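Local atomic coordinates of PhiH1 repressor-like protein (Haloarcula marismortui ATCC 43049, PDB entry 3B73), a protein that is of unconfirmed function but, as a winged-helix-turn-helix protein related to the phage PhiH1 repressor, probably binds DNA and regulates transcription. Residues G8-I13 with Y81-E86; R17-I22 with Y67-E72. All coordinates share one frame; numbering follows the deposited sequence. Where two conformers were deposited one is given.

Interaction 1 of 2, residues G8-I13 with Y81-E86; sequences GSWMTI and YDAGKE
Ala-83 meets three residues of the 8-13 loop at once, and its methyl and its carbonyl do different work. The carbonyl takes the indole N-H of Trp-10: NE1 lies 3.1 Å from Ala-83 O, and the N-H points at the oxygen with an angle of 159°. The oxygen sits at the edge of the indole, close to the ring plane, whereas the nitrogen stands above the carbonyl plane. Trp-10 reaches it because CG is tucked between its own backbone N and carbonyl carbon (chi1 55°), and the indole is also stacked with His-56. The methyl of Ala-83 rests 4.1 Å from the selenium (SE) of selenomethionine Met-11. Alongside, the backbones come very close, with Gly-8 CA only 3.5 Å from Gly-84 N. Gly-8 also opens a type I turn that closes with Met-11 N on Gly-8 O at 3.1 Å. Within 81-86, Asp-82 OD1 accepts the backbone N-H of Lys-85 in an Asx motif, met from above the carboxylate plane. One directional bond thus helps to fix the indole edge, while apolar contact and glycine backbone fill in around it, a worked case of polar anchoring within close packing.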
loop_
_atom_site.group_PDB
_atom_site.type_symbol
_atom_site.label_atom_id
_atom_site.label_comp_id
_atom_site.label_asym_id
_atom_site.label_seq_id
_atom_site.Cartn_x
_atom_site.Cartn_y
_atom_site.Cartn_z
ATOM N N GLY B 8 -3.071 -6.019 -6.617
ATOM C CA GLY B 8 -3.463 -6.035 -8.013
ATOM C C GLY B 8 -2.979 -4.782 -8.720
ATOM O O GLY B 8 -2.776 -3.740 -8.094
ATOM N N SER B 9 -2.795 -4.887 -10.032
ATOM C CA SER B 9 -2.227 -3.796 -10.825
ATOM C C SER B 9 -3.154 -2.581 -10.898
ATOM O O SER B 9 -2.721 -1.480 -11.235
ATOM C CB SER B 9 -1.820 -4.294 -12.235
ATOM O OG SER B 9 -2.920 -4.819 -12.966
ATOM N N TRP B 10 -4.428 -2.785 -10.571
ATOM C CA TRP B 10 -5.422 -1.714 -10.570
ATOM C C TRP B 10 -5.471 -0.935 -9.244
ATOM O O TRP B 10 -6.247 0.000 -9.112
ATOM C CB TRP B 10 -6.804 -2.303 -10.815
ATOM C CG TRP B 10 -7.123 -3.387 -9.831
ATOM C CD1 TRP B 10 -6.844 -4.718 -9.955
ATOM C CD2 TRP B 10 -7.760 -3.224 -8.559
ATOM N NE1 TRP B 10 -7.254 -5.394 -8.828
ATOM C CE2 TRP B 10 -7.827 -4.503 -7.959
ATOM C CE3 TRP B 10 -8.286 -2.115 -7.860
ATOM C CZ2 TRP B 10 -8.404 -4.715 -6.698
ATOM C CZ3 TRP B 10 -8.863 -2.331 -6.593
ATOM C CH2 TRP B 10 -8.906 -3.619 -6.027
HETATM N N MSE B 11 -4.657 -1.318 -8.266
HETATM C CA MSE B 11 -4.766 -0.699 -6.948
HETATM C C MSE B 11 -3.907 0.543 -6.817
HETATM O O MSE B 11 -2.924 0.713 -7.532
HETATM C CB MSE B 11 -4.434 -1.691 -5.826
HETATM C CG MSE B 11 -5.370 -2.866 -5.732
HETATM SE SE MSE B 11 -4.844 -4.027 -4.257
HETATM C CE MSE B 11 -5.439 -2.927 -2.837
ATOM N N THR B 12 -4.308 1.415 -5.896
ATOM C CA THR B 12 -3.518 2.564 -5.496
ATOM C C THR B 12 -3.162 2.376 -4.037
ATOM O O THR B 12 -3.685 1.499 -3.354
ATOM C CB THR B 12 -4.330 3.876 -5.600
ATOM O OG1 THR B 12 -5.405 3.852 -4.645
ATOM C CG2 THR B 12 -4.906 4.033 -7.010
ATOM N N ILE B 13 -2.301 3.221 -3.528
ATOM C CA ILE B 13 -1.865 3.020 -2.156
ATOM C C ILE B 13 -3.016 3.305 -1.190
ATOM O O ILE B 13 -3.065 2.745 -0.094
ATOM C CB ILE B 13 -0.594 3.850 -1.847
ATOM C CG1 ILE B 13 0.019 3.400 -0.520
ATOM C CG2 ILE B 13 -0.913 5.326 -1.875
ATOM C CD1 ILE B 13 1.407 3.811 -0.321
ATOM N N TYR B 81 -4.983 -13.561 -0.130
ATOM C CA TYR B 81 -5.821 -13.387 -1.307
ATOM C C TYR B 81 -5.089 -12.495 -2.311
ATOM O O TYR B 81 -4.656 -11.394 -1.990
ATOM C CB TYR B 81 -7.179 -12.805 -0.916
ATOM C CG TYR B 81 -8.127 -12.688 -2.085
ATOM C CD1 TYR B 81 -8.982 -13.727 -2.416
ATOM C CD2 TYR B 81 -8.165 -11.533 -2.865
ATOM C CE1 TYR B 81 -9.851 -13.622 -3.489
ATOM C CE2 TYR B 81 -9.026 -11.422 -3.937
ATOM C CZ TYR B 81 -9.856 -12.471 -4.249
ATOM O OH TYR B 81 -10.702 -12.354 -5.315
ATOM N N ASP B 82 -4.921 -13.011 -3.513
ATOM C CA ASP B 82 -4.198 -12.338 -4.576
ATOM C C ASP B 82 -5.196 -11.405 -5.265
ATOM O O ASP B 82 -6.099 -11.853 -5.991
ATOM C CB ASP B 82 -3.639 -13.400 -5.554
ATOM C CG ASP B 82 -2.896 -12.790 -6.756
ATOM O OD1 ASP B 82 -3.161 -11.624 -7.167
ATOM O OD2 ASP B 82 -2.038 -13.509 -7.302
ATOM N N ALA B 83 -5.064 -10.110 -5.011
ATOM C CA ALA B 83 -6.059 -9.161 -5.521
ATOM C C ALA B 83 -5.896 -8.860 -7.017
ATOM O O ALA B 83 -6.761 -8.218 -7.613
ATOM C CB ALA B 83 -6.032 -7.874 -4.718
ATOM N N GLY B 84 -4.776 -9.300 -7.596
ATOM C CA GLY B 84 -4.551 -9.252 -9.041
ATOM C C GLY B 84 -5.212 -10.420 -9.778
ATOM O O GLY B 84 -6.051 -10.215 -10.659
ATOM N N LYS B 85 -4.846 -11.652 -9.424
ATOM C CA LYS B 85 -5.471 -12.831 -10.045
ATOM C C LYS B 85 -6.901 -13.025 -9.558
ATOM O O LYS B 85 -7.709 -13.636 -10.246
ATOM C CB LYS B 85 -4.651 -14.110 -9.793
ATOM C CG LYS B 85 -3.249 -14.143 -10.424
ATOM C CD LYS B 85 -2.609 -15.536 -10.228
ATOM C CE LYS B 85 -1.467 -15.842 -11.208
ATOM N NZ LYS B 85 -0.279 -15.013 -10.924
ATOM N N GLU B 86 -7.205 -12.493 -8.372
ATOM C CA GLU B 86 -8.534 -12.601 -7.765
ATOM C C GLU B 86 -8.869 -14.043 -7.387
ATOM O O GLU B 86 -9.882 -14.609 -7.778
ATOM C CB GLU B 86 -9.617 -11.940 -8.632
ATOM C CG GLU B 86 -9.227 -10.507 -9.072
ATOM C CD GLU B 86 -10.322 -9.790 -9.861
ATOM O OE1 GLU B 86 -11.405 -10.380 -10.073
ATOM O OE2 GLU B 86 -10.095 -8.631 -10.279
#

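Interaction 2 of 2, residues R17-I22 with Y67-E72; sequences RILEII and YVITEE
Leu-19 and Ile-22 are the two residues of 17-22 that touch 67-72, three positions apart and hence on one helical face. Ahead of them, Arg-17 looks elsewhere: its NH1 forms a salt bridge to Glu-20 OE2 one turn on, at 2.8 Å, and its NH2 pairs with Asp-16 of the second subunit. Leu-19 then brings one branch to the strand, its CD2 lying 3.9 Å from Ile-69 CD1. The two side chains cross at about a right angle, and Ile-69 can extend this far because its CG1 is anti to the backbone N (chi1 -164°). Glu-20 turns from the strand and divides its carboxylate between Arg-17 and Arg-5. Ile-22 closes the walk, directed toward the strand with its CG2 methyl leading. That methyl settles on the backbone, 3.7 Å from Ile-69 N and 4.1 Å from Val-68 CA, while the other branch reaches toward Tyr-67, CD1 to CB 4.4 Å. Between the segments, then, the side-chain contacts are apolar, and one methyl also lies against the strand's backbone. Leu-59, from the neighbouring strand, touches both Leu-19 and Ile-22, and Leu-77 of helix 71-77 packs on Leu-19 and Ile-69. Helix and strand segments run nearly perpendicular, at 85°, with axes 8.4 Å apart. A helix crossing strand 67-69 of the antiparallel sheet, with Leu-59 of strand 59-62 packed beside it, is the arrangement expected in a winged-helix domain, where it ties the first helix to the beta hairpin of the wing.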
loop_
_atom_site.group_PDB
_atom_site.type_symbol
_atom_site.label_atom_id
_atom_site.label_comp_id
_atom_site.label_asym_id
_atom_site.label_seq_id
_atom_site.Cartn_x
_atom_site.Cartn_y
_atom_site.Cartn_z
ATOM N N ARG B 17 -4.955 1.739 2.540
ATOM C CA ARG B 17 -5.345 2.600 3.652
ATOM C C ARG B 17 -6.826 2.479 3.924
ATOM O O ARG B 17 -7.243 2.254 5.059
ATOM C CB ARG B 17 -4.990 4.063 3.387
ATOM C CG ARG B 17 -3.512 4.302 3.234
ATOM C CD ARG B 17 -2.725 3.799 4.435
ATOM N NE ARG B 17 -1.356 3.666 3.999
ATOM C CZ ARG B 17 -0.752 2.510 3.777
ATOM N NH1 ARG B 17 -1.358 1.365 4.035
ATOM N NH2 ARG B 17 0.482 2.513 3.321
ATOM N N ILE B 18 -7.635 2.600 2.878
ATOM C CA ILE B 18 -9.066 2.473 3.080
ATOM C C ILE B 18 -9.399 1.105 3.655
ATOM O O ILE B 18 -10.170 1.011 4.598
ATOM C CB ILE B 18 -9.831 2.691 1.791
ATOM C CG1 ILE B 18 -9.662 4.146 1.345
ATOM C CG2 ILE B 18 -11.284 2.288 1.979
ATOM C CD1 ILE B 18 -9.990 4.357 -0.069
ATOM N N LEU B 19 -8.825 0.041 3.097
ATOM C CA LEU B 19 -9.128 -1.288 3.630
ATOM C C LEU B 19 -8.746 -1.402 5.109
ATOM O O LEU B 19 -9.498 -1.948 5.908
ATOM C CB LEU B 19 -8.456 -2.394 2.816
ATOM C CG LEU B 19 -9.139 -2.706 1.494
ATOM C CD1 LEU B 19 -8.227 -3.560 0.657
ATOM C CD2 LEU B 19 -10.511 -3.389 1.714
ATOM N N GLU B 20 -7.583 -0.866 5.463
ATOM C CA GLU B 20 -7.066 -0.922 6.832
ATOM C C GLU B 20 -7.977 -0.161 7.794
ATOM O O GLU B 20 -8.231 -0.600 8.914
ATOM C CB GLU B 20 -5.632 -0.368 6.895
ATOM C CG GLU B 20 -4.615 -1.299 6.222
ATOM C CD GLU B 20 -3.296 -0.620 5.866
ATOM O OE1 GLU B 20 -2.391 -1.343 5.407
ATOM O OE2 GLU B 20 -3.152 0.618 6.035
ATOM N N ILE B 21 -8.491 0.971 7.340
ATOM C CA ILE B 21 -9.346 1.784 8.182
ATOM C C ILE B 21 -10.687 1.106 8.389
ATOM O O ILE B 21 -11.202 1.045 9.504
ATOM C CB ILE B 21 -9.536 3.198 7.607
ATOM C CG1 ILE B 21 -8.288 4.041 7.896
ATOM C CG2 ILE B 21 -10.765 3.855 8.216
ATOM C CD1 ILE B 21 -8.136 5.265 6.968
ATOM N N ILE B 22 -11.258 0.579 7.322
ATOM C CA ILE B 22 -12.538 -0.086 7.462
ATOM C C ILE B 22 -12.384 -1.369 8.297
ATOM O O ILE B 22 -13.245 -1.695 9.097
ATOM C CB ILE B 22 -13.163 -0.364 6.091
ATOM C CG1 ILE B 22 -13.545 0.969 5.432
ATOM C CG2 ILE B 22 -14.377 -1.292 6.227
ATOM C CD1 ILE B 22 -14.205 0.806 4.077
ATOM N N TYR B 67 -19.881 1.226 3.447
ATOM C CA TYR B 67 -19.119 0.099 2.922
ATOM C C TYR B 67 -18.512 -0.685 4.094
ATOM O O TYR B 67 -18.199 -0.122 5.151
ATOM C CB TYR B 67 -18.019 0.570 1.965
ATOM C CG TYR B 67 -18.499 1.061 0.623
ATOM C CD1 TYR B 67 -18.418 0.238 -0.506
ATOM C CD2 TYR B 67 -19.002 2.356 0.466
ATOM C CE1 TYR B 67 -18.857 0.685 -1.755
ATOM C CE2 TYR B 67 -19.444 2.815 -0.789
ATOM C CZ TYR B 67 -19.366 1.969 -1.892
ATOM O OH TYR B 67 -19.787 2.391 -3.136
ATOM N N VAL B 68 -18.350 -1.985 3.887
ATOM C CA VAL B 68 -17.894 -2.885 4.924
ATOM C C VAL B 68 -16.941 -3.901 4.272
ATOM O O VAL B 68 -17.100 -4.235 3.091
ATOM C CB VAL B 68 -19.125 -3.582 5.577
ATOM C CG1 VAL B 68 -18.877 -5.061 5.796
ATOM C CG2 VAL B 68 -19.527 -2.879 6.872
ATOM N N ILE B 69 -15.957 -4.399 5.017
ATOM C CA ILE B 69 -14.976 -5.328 4.424
ATOM C C ILE B 69 -15.557 -6.735 4.172
ATOM O O ILE B 69 -16.504 -7.139 4.839
ATOM C CB ILE B 69 -13.658 -5.385 5.271
ATOM C CG1 ILE B 69 -12.527 -6.019 4.465
ATOM C CG2 ILE B 69 -13.862 -6.127 6.620
ATOM C CD1 ILE B 69 -11.113 -5.557 4.867
ATOM N N THR B 70 -15.021 -7.458 3.183
ATOM C CA THR B 70 -15.410 -8.846 2.941
ATOM C C THR B 70 -14.331 -9.815 3.449
ATOM O O THR B 70 -13.254 -9.389 3.859
ATOM C CB THR B 70 -15.599 -9.107 1.440
ATOM O OG1 THR B 70 -14.344 -8.904 0.785
ATOM C CG2 THR B 70 -16.639 -8.154 0.840
ATOM N N GLU B 71 -14.621 -11.111 3.402
ATOM C CA GLU B 71 -13.635 -12.119 3.765
ATOM C C GLU B 71 -12.416 -11.972 2.862
ATOM O O GLU B 71 -11.274 -12.033 3.324
ATOM C CB GLU B 71 -14.217 -13.535 3.640
ATOM C CG GLU B 71 -15.618 -13.701 4.204
ATOM C CD GLU B 71 -16.707 -13.546 3.148
ATOM O OE1 GLU B 71 -17.040 -12.395 2.760
ATOM O OE2 GLU B 71 -17.238 -14.595 2.714
ATOM N N GLU B 72 -12.669 -11.777 1.568
ATOM C CA GLU B 72 -11.595 -11.571 0.597
ATOM C C GLU B 72 -10.787 -10.321 0.916
ATOM O O GLU B 72 -9.561 -10.320 0.792
ATOM C CB GLU B 72 -12.138 -11.505 -0.833
ATOM C CG GLU B 72 -13.606 -11.145 -0.914
ATOM C CD GLU B 72 -14.518 -12.330 -0.719
ATOM O OE1 GLU B 72 -15.325 -12.306 0.231
ATOM O OE2 GLU B 72 -14.429 -13.292 -1.511
#

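Interaction 2 is nested within the chain loop that interaction 1 closes, and their centres lie 14 Å apart. Helix 13-25 follows directly on the 8-13 loop and carries the first segment of interaction 2; helix 71-77 leads from strand 66-69 to strand 81-82, so both segments of interaction 2 are joined to those of interaction 1 by short runs of chain. They touch where Tyr-81 CB packs 3.8 Å from Glu-72 O. Interaction 2 sits near the middle of the domain, 4 Å from the chain centre, whereas interaction 1 lies 11 Å out, where the N-terminal loop meets the turn between strands 81-82 and 87-88. Both also lie within reach of the second subunit.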